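Local coordinates for pyridoxal kinase (Lactobacillus plantarum, PDB 3H74), which probably phosphorylates pyridoxal at the expense of ATP, as a member of the ribokinase clan of small-molecule kinases, at residues A[136-141]-A[174-179]; A[161-166]-A[190-195]. All blocks are in the same frame, centred on the assembly; numbering follows the deposited sequence.

Interaction 1 (A[136-141]-A[174-179]); sequences DVILPN and AHAVIT. With SO4 (sulfate ion), chain B.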
loop_
_atom_site.group_PDB
_atom_site.type_symbol
_atom_site.label_atom_id
_atom_site.label_comp_id
_atom_site.label_asym_id
_atom_site.label_seq_id
_atom_site.Cartn_x
_atom_site.Cartn_y
_atom_site.Cartn_z
ATOM N N ASP A 136 6.241 -1.319 10.496
ATOM C CA ASP A 136 5.594 -2.390 11.249
ATOM C C ASP A 136 5.042 -3.471 10.330
ATOM O O ASP A 136 5.028 -4.652 10.679
ATOM C CB ASP A 136 4.470 -1.817 12.108
ATOM C CG ASP A 136 4.978 -0.836 13.130
ATOM O OD1 ASP A 136 4.666 0.364 13.035
ATOM O OD2 ASP A 136 5.729 -1.263 14.036
ATOM N N VAL A 137 4.549 -3.055 9.169
ATOM C CA VAL A 137 3.948 -3.964 8.205
ATOM C C VAL A 137 4.377 -3.522 6.817
ATOM O O VAL A 137 4.328 -2.330 6.508
ATOM C CB VAL A 137 2.393 -3.952 8.301
ATOM C CG1 VAL A 137 1.778 -4.832 7.225
ATOM C CG2 VAL A 137 1.936 -4.437 9.672
ATOM N N ILE A 138 4.802 -4.473 5.990
ATOM C CA ILE A 138 5.003 -4.220 4.562
ATOM C C ILE A 138 4.062 -5.109 3.765
ATOM O O ILE A 138 3.721 -6.211 4.205
ATOM C CB ILE A 138 6.480 -4.392 4.108
ATOM C CG1 ILE A 138 6.982 -5.826 4.314
ATOM C CG2 ILE A 138 7.368 -3.416 4.847
ATOM C CD1 ILE A 138 8.229 -6.159 3.497
ATOM N N LEU A 139 3.661 -4.634 2.585
ATOM C CA LEU A 139 2.629 -5.286 1.775
ATOM C C LEU A 139 3.086 -5.592 0.345
ATOM O O LEU A 139 2.409 -5.223 -0.620
ATOM C CB LEU A 139 1.373 -4.406 1.748
ATOM C CG LEU A 139 0.730 -4.100 3.103
ATOM C CD1 LEU A 139 -0.376 -3.052 2.952
ATOM C CD2 LEU A 139 0.184 -5.372 3.758
ATOM N N PRO A 140 4.231 -6.292 0.189
ATOM C CA PRO A 140 4.684 -6.622 -1.154
ATOM C C PRO A 140 3.759 -7.618 -1.841
ATOM O O PRO A 140 3.151 -8.470 -1.181
ATOM C CB PRO A 140 6.038 -7.297 -0.896
ATOM C CG PRO A 140 5.885 -7.894 0.471
ATOM C CD PRO A 140 5.142 -6.838 1.220
ATOM N N ASN A 141 3.676 -7.524 -3.159
ATOM C CA ASN A 141 3.168 -8.633 -3.949
ATOM C C ASN A 141 4.308 -9.644 -4.154
ATOM O O ASN A 141 5.405 -9.477 -3.603
ATOM C CB ASN A 141 2.526 -8.147 -5.264
ATOM C CG ASN A 141 3.518 -7.471 -6.195
ATOM O OD1 ASN A 141 4.707 -7.777 -6.179
ATOM N ND2 ASN A 141 3.031 -6.554 -7.032
ATOM N N ALA A 174 8.200 -6.783 13.461
ATOM C CA ALA A 174 7.474 -6.339 12.260
ATOM C C ALA A 174 6.971 -7.517 11.434
ATOM O O ALA A 174 7.363 -8.664 11.676
ATOM C CB ALA A 174 8.354 -5.441 11.423
ATOM N N HIS A 175 6.111 -7.235 10.456
ATOM C CA HIS A 175 5.442 -8.269 9.674
ATOM C C HIS A 175 5.566 -8.041 8.186
ATOM O O HIS A 175 5.172 -6.980 7.679
ATOM C CB HIS A 175 3.953 -8.299 10.012
ATOM C CG HIS A 175 3.678 -8.407 11.470
ATOM N ND1 HIS A 175 3.815 -9.592 12.158
ATOM C CD2 HIS A 175 3.298 -7.481 12.380
ATOM C CE1 HIS A 175 3.522 -9.392 13.432
ATOM N NE2 HIS A 175 3.209 -8.119 13.594
ATOM N N ALA A 176 6.082 -9.042 7.481
ATOM C CA ALA A 176 6.043 -9.069 6.030
ATOM C C ALA A 176 4.774 -9.810 5.602
ATOM O O ALA A 176 4.532 -10.947 6.014
ATOM C CB ALA A 176 7.281 -9.757 5.483
ATOM N N VAL A 177 3.951 -9.155 4.795
ATOM C CA VAL A 177 2.713 -9.749 4.312
ATOM C C VAL A 177 2.715 -9.735 2.789
ATOM O O VAL A 177 2.718 -8.656 2.187
ATOM C CB VAL A 177 1.482 -8.960 4.829
ATOM C CG1 VAL A 177 0.194 -9.604 4.343
ATOM C CG2 VAL A 177 1.496 -8.847 6.342
ATOM N N ILE A 178 2.719 -10.907 2.159
ATOM C CA ILE A 178 2.610 -10.984 0.701
ATOM C C ILE A 178 1.129 -11.005 0.330
ATOM O O ILE A 178 0.378 -11.798 0.878
ATOM C CB ILE A 178 3.371 -12.203 0.116
ATOM C CG1 ILE A 178 4.858 -12.097 0.455
ATOM C CG2 ILE A 178 3.169 -12.283 -1.395
ATOM C CD1 ILE A 178 5.686 -13.319 0.058
ATOM N N THR A 179 0.718 -10.141 -0.599
ATOM C CA THR A 179 -0.714 -9.814 -0.776
ATOM C C THR A 179 -1.481 -10.496 -1.924
ATOM O O THR A 179 -2.699 -10.327 -2.040
ATOM C CB THR A 179 -0.908 -8.289 -0.926
ATOM O OG1 THR A 179 -0.185 -7.840 -2.075
ATOM C CG2 THR A 179 -0.422 -7.548 0.329
HETATM S S SO4 B . -0.405 -4.694 -6.354
HETATM O O1 SO4 B . 0.607 -3.825 -5.756
HETATM O O2 SO4 B . 0.213 -5.927 -6.843
HETATM O O3 SO4 B . -1.459 -4.994 -5.386
HETATM O O4 SO4 B . -1.002 -4.006 -7.504
#

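Interaction 2 (A[161-166]-A[190-195]); sequences VILPAL and AWLDEA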
loop_
_atom_site.group_PDB
_atom_site.type_symbol
_atom_site.label_atom_id
_atom_site.label_comp_id
_atom_site.label_asym_id
_atom_site.label_seq_id
_atom_site.Cartn_x
_atom_site.Cartn_y
_atom_site.Cartn_z
ATOM N N VAL A 161 10.354 -20.119 2.918
ATOM C CA VAL A 161 11.687 -19.568 2.667
ATOM C C VAL A 161 11.650 -18.039 2.487
ATOM O O VAL A 161 12.432 -17.316 3.112
ATOM C CB VAL A 161 12.384 -20.263 1.459
ATOM C CG1 VAL A 161 13.704 -19.589 1.124
ATOM C CG2 VAL A 161 12.614 -21.746 1.746
ATOM N N ILE A 162 10.736 -17.555 1.648
ATOM C CA ILE A 162 10.697 -16.127 1.307
ATOM C C ILE A 162 10.203 -15.225 2.448
ATOM O O ILE A 162 10.756 -14.146 2.666
ATOM C CB ILE A 162 9.965 -15.863 -0.051
ATOM C CG1 ILE A 162 10.215 -14.431 -0.546
ATOM C CG2 ILE A 162 8.472 -16.187 0.021
ATOM C CD1 ILE A 162 10.056 -14.264 -2.055
ATOM N N LEU A 163 9.207 -15.681 3.205
ATOM C CA LEU A 163 8.711 -14.864 4.312
ATOM C C LEU A 163 9.769 -14.634 5.417
ATOM O O LEU A 163 9.998 -13.494 5.802
ATOM C CB LEU A 163 7.382 -15.385 4.873
ATOM C CG LEU A 163 6.138 -15.272 3.980
ATOM C CD1 LEU A 163 4.968 -16.027 4.584
ATOM C CD2 LEU A 163 5.760 -13.819 3.736
ATOM N N PRO A 164 10.435 -15.704 5.924
ATOM C CA PRO A 164 11.516 -15.443 6.886
ATOM C C PRO A 164 12.635 -14.540 6.345
ATOM O O PRO A 164 13.149 -13.694 7.086
ATOM C CB PRO A 164 12.051 -16.846 7.200
ATOM C CG PRO A 164 10.910 -17.740 6.944
ATOM C CD PRO A 164 10.222 -17.152 5.742
ATOM N N ALA A 165 12.997 -14.709 5.074
ATOM C CA ALA A 165 14.040 -13.878 4.467
ATOM C C ALA A 165 13.617 -12.405 4.414
ATOM O O ALA A 165 14.397 -11.519 4.767
ATOM C CB ALA A 165 14.387 -14.381 3.090
ATOM N N LEU A 166 12.373 -12.165 4.003
ATOM C CA LEU A 166 11.795 -10.821 3.975
ATOM C C LEU A 166 11.757 -10.201 5.366
ATOM O O LEU A 166 12.156 -9.057 5.555
ATOM C CB LEU A 166 10.362 -10.860 3.431
ATOM C CG LEU A 166 9.976 -10.854 1.948
ATOM C CD1 LEU A 166 8.479 -11.099 1.776
ATOM C CD2 LEU A 166 10.375 -9.533 1.302
ATOM N N ALA A 190 -0.459 -13.768 2.864
ATOM C CA ALA A 190 0.288 -14.735 3.658
ATOM C C ALA A 190 1.299 -14.017 4.522
ATOM O O ALA A 190 1.916 -13.047 4.086
ATOM C CB ALA A 190 0.979 -15.743 2.765
ATOM N N TRP A 191 1.476 -14.506 5.745
ATOM C CA TRP A 191 2.396 -13.897 6.699
ATOM C C TRP A 191 2.800 -14.933 7.750
ATOM O O TRP A 191 2.192 -16.007 7.842
ATOM C CB TRP A 191 1.749 -12.670 7.362
ATOM C CG TRP A 191 0.726 -13.009 8.395
ATOM C CD1 TRP A 191 0.893 -12.955 9.746
ATOM C CD2 TRP A 191 -0.622 -13.454 8.175
ATOM N NE1 TRP A 191 -0.254 -13.346 10.381
ATOM C CE2 TRP A 191 -1.200 -13.661 9.443
ATOM C CE3 TRP A 191 -1.396 -13.702 7.032
ATOM C CZ2 TRP A 191 -2.517 -14.094 9.606
ATOM C CZ3 TRP A 191 -2.708 -14.144 7.196
ATOM C CH2 TRP A 191 -3.253 -14.331 8.473
ATOM N N LEU A 192 3.816 -14.601 8.543
ATOM C CA LEU A 192 4.257 -15.474 9.631
ATOM C C LEU A 192 3.612 -15.053 10.939
ATOM O O LEU A 192 3.637 -13.876 11.293
ATOM C CB LEU A 192 5.779 -15.424 9.777
ATOM C CG LEU A 192 6.649 -15.922 8.620
ATOM C CD1 LEU A 192 8.108 -15.602 8.899
ATOM C CD2 LEU A 192 6.460 -17.410 8.348
ATOM N N ASP A 193 3.056 -15.993 11.658
ATOM C CA ASP A 193 2.597 -15.764 13.005
ATOM C C ASP A 193 3.770 -15.718 13.973
ATOM O O ASP A 193 4.886 -15.920 13.594
ATOM C CB ASP A 193 1.487 -16.767 13.422
ATOM C CG ASP A 193 1.973 -18.196 13.619
ATOM O OD1 ASP A 193 3.119 -18.448 13.675
ATOM O OD2 ASP A 193 1.099 -19.018 13.662
ATOM N N GLU A 194 3.458 -15.449 15.231
ATOM C CA GLU A 194 4.484 -15.336 16.243
ATOM C C GLU A 194 5.347 -16.587 16.422
ATOM O O GLU A 194 6.468 -16.496 16.833
ATOM C CB GLU A 194 3.829 -15.008 17.541
ATOM C CG GLU A 194 3.394 -13.655 17.626
ATOM C CD GLU A 194 3.662 -13.118 19.020
ATOM O OE1 GLU A 194 3.659 -13.918 19.945
ATOM O OE2 GLU A 194 4.028 -11.940 19.147
ATOM N N ALA A 195 4.754 -17.729 16.102
ATOM C CA ALA A 195 5.347 -19.027 16.211
ATOM C C ALA A 195 6.141 -19.398 14.975
ATOM O O ALA A 195 6.720 -20.435 14.901
ATOM C CB ALA A 195 4.272 -20.048 16.505
#

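Interaction 1 (A[136-141]-A[174-179])
Parallel pairing at the border of the central sheet of a ribokinase-like α/β fold joins V137 and I138 to H175 and A176. H175 straddles V137: its N donates to D136 O (2.8 Å) and its O accepts from I138 N in a bond nearly along the C=O axis. V177 N to I138 O continues the pattern. Past L139 the regular pairing gives way: P140 has no N-H to offer, and its CD instead lies 3.2 Å from V177 O. One more backbone hydrogen bond follows, from T179 N to P140 O (3.0 Å).

Branched residues suit the two buried faces. On one of them V137 CG1 meets V177 CG2 at 4.1 Å, and L139 runs beside V177 with CD2 against its CB; helix 213-226 covers V137 and L139. I138 faces the other way, its CG1 over A176, where a small methyl leaves room for it. Strand 137-138 lies inside the sheet, beside 103-106, while 175-176 is its last strand and the chain turns a corner at T179. A chi1 of 60° puts T179 OG1 between the backbone N and the carbonyl carbon and leaves CG2 anti to the carbonyl carbon, where T179 CG2 meets L139 CB at 3.9 Å, the two side chains crossing at about a right angle. A glycine here would probably leave that flank of L139 without its methyl partner. Across from T179, N141 caps the following helix through OD1 to E144 N, while ND2 gives an almost straight bond (176°) to sulfate O2 and also bonds G111 O.

Interaction 2 (A[161-166]-A[190-195])
The short axes of helix 161-166 and strand 190-192 pass 8.6 Å apart at 60°, and the backbones come nearest at L163 and W191, whose CA atoms are 6.8 Å from each other. The axis spacing leaves room for one layer of side chains, and no hydrogen bond crosses it. L163 and L192 together make up most of the layer. L163 CG stands anti to the carbonyl carbon (chi1 -68°), which carries the two methyls toward the strand: CD1 rests 4.0 Å from W191 CA, and CD2 lies 3.9 Å from A190 O.

Here a helix packs on a small three-stranded antiparallel sheet, in which 186-192 is the middle strand, flanked by 178-183 and 198-204. A190 and L192 point to the helix, and W191 between them points away, its indole packing on helix 231-251. A190 suits its place because its single methyl leaves space for the branched end of L163. L192 supplies the bulk farther along: its CG meets L163 CB at 3.9 Å, and L192 CD1 reaches P164, 3.8 Å from P164 N and 4.0 Å from P164 CG, the two side chains crossing at about a right angle. Without an N-H, P164 makes no bond to the preceding turn, and the helix kinks there; its more exposed ring forms the outer margin of the contact.

Both contacts are largely buried, but the centre of interaction 1 lies about 9 Å from the centre of the chain and that of interaction 2 about 19 Å, where the contact reaches the surface at P164. The first is held by backbone hydrogen bonds along a parallel strand pair, with apolar side chains on both faces; the second is apolar helix-on-strand packing. Residues 174-179 bring them together, since the chain passes there from the edge of the central sheet into the antiparallel one. I178 makes the join: its O is 2.9 Å from A190 N, a probable hydrogen bond, and its CD1 packs on L163 CD2 at 3.7 Å. Helix 159-167 therefore covers residues of both contacts.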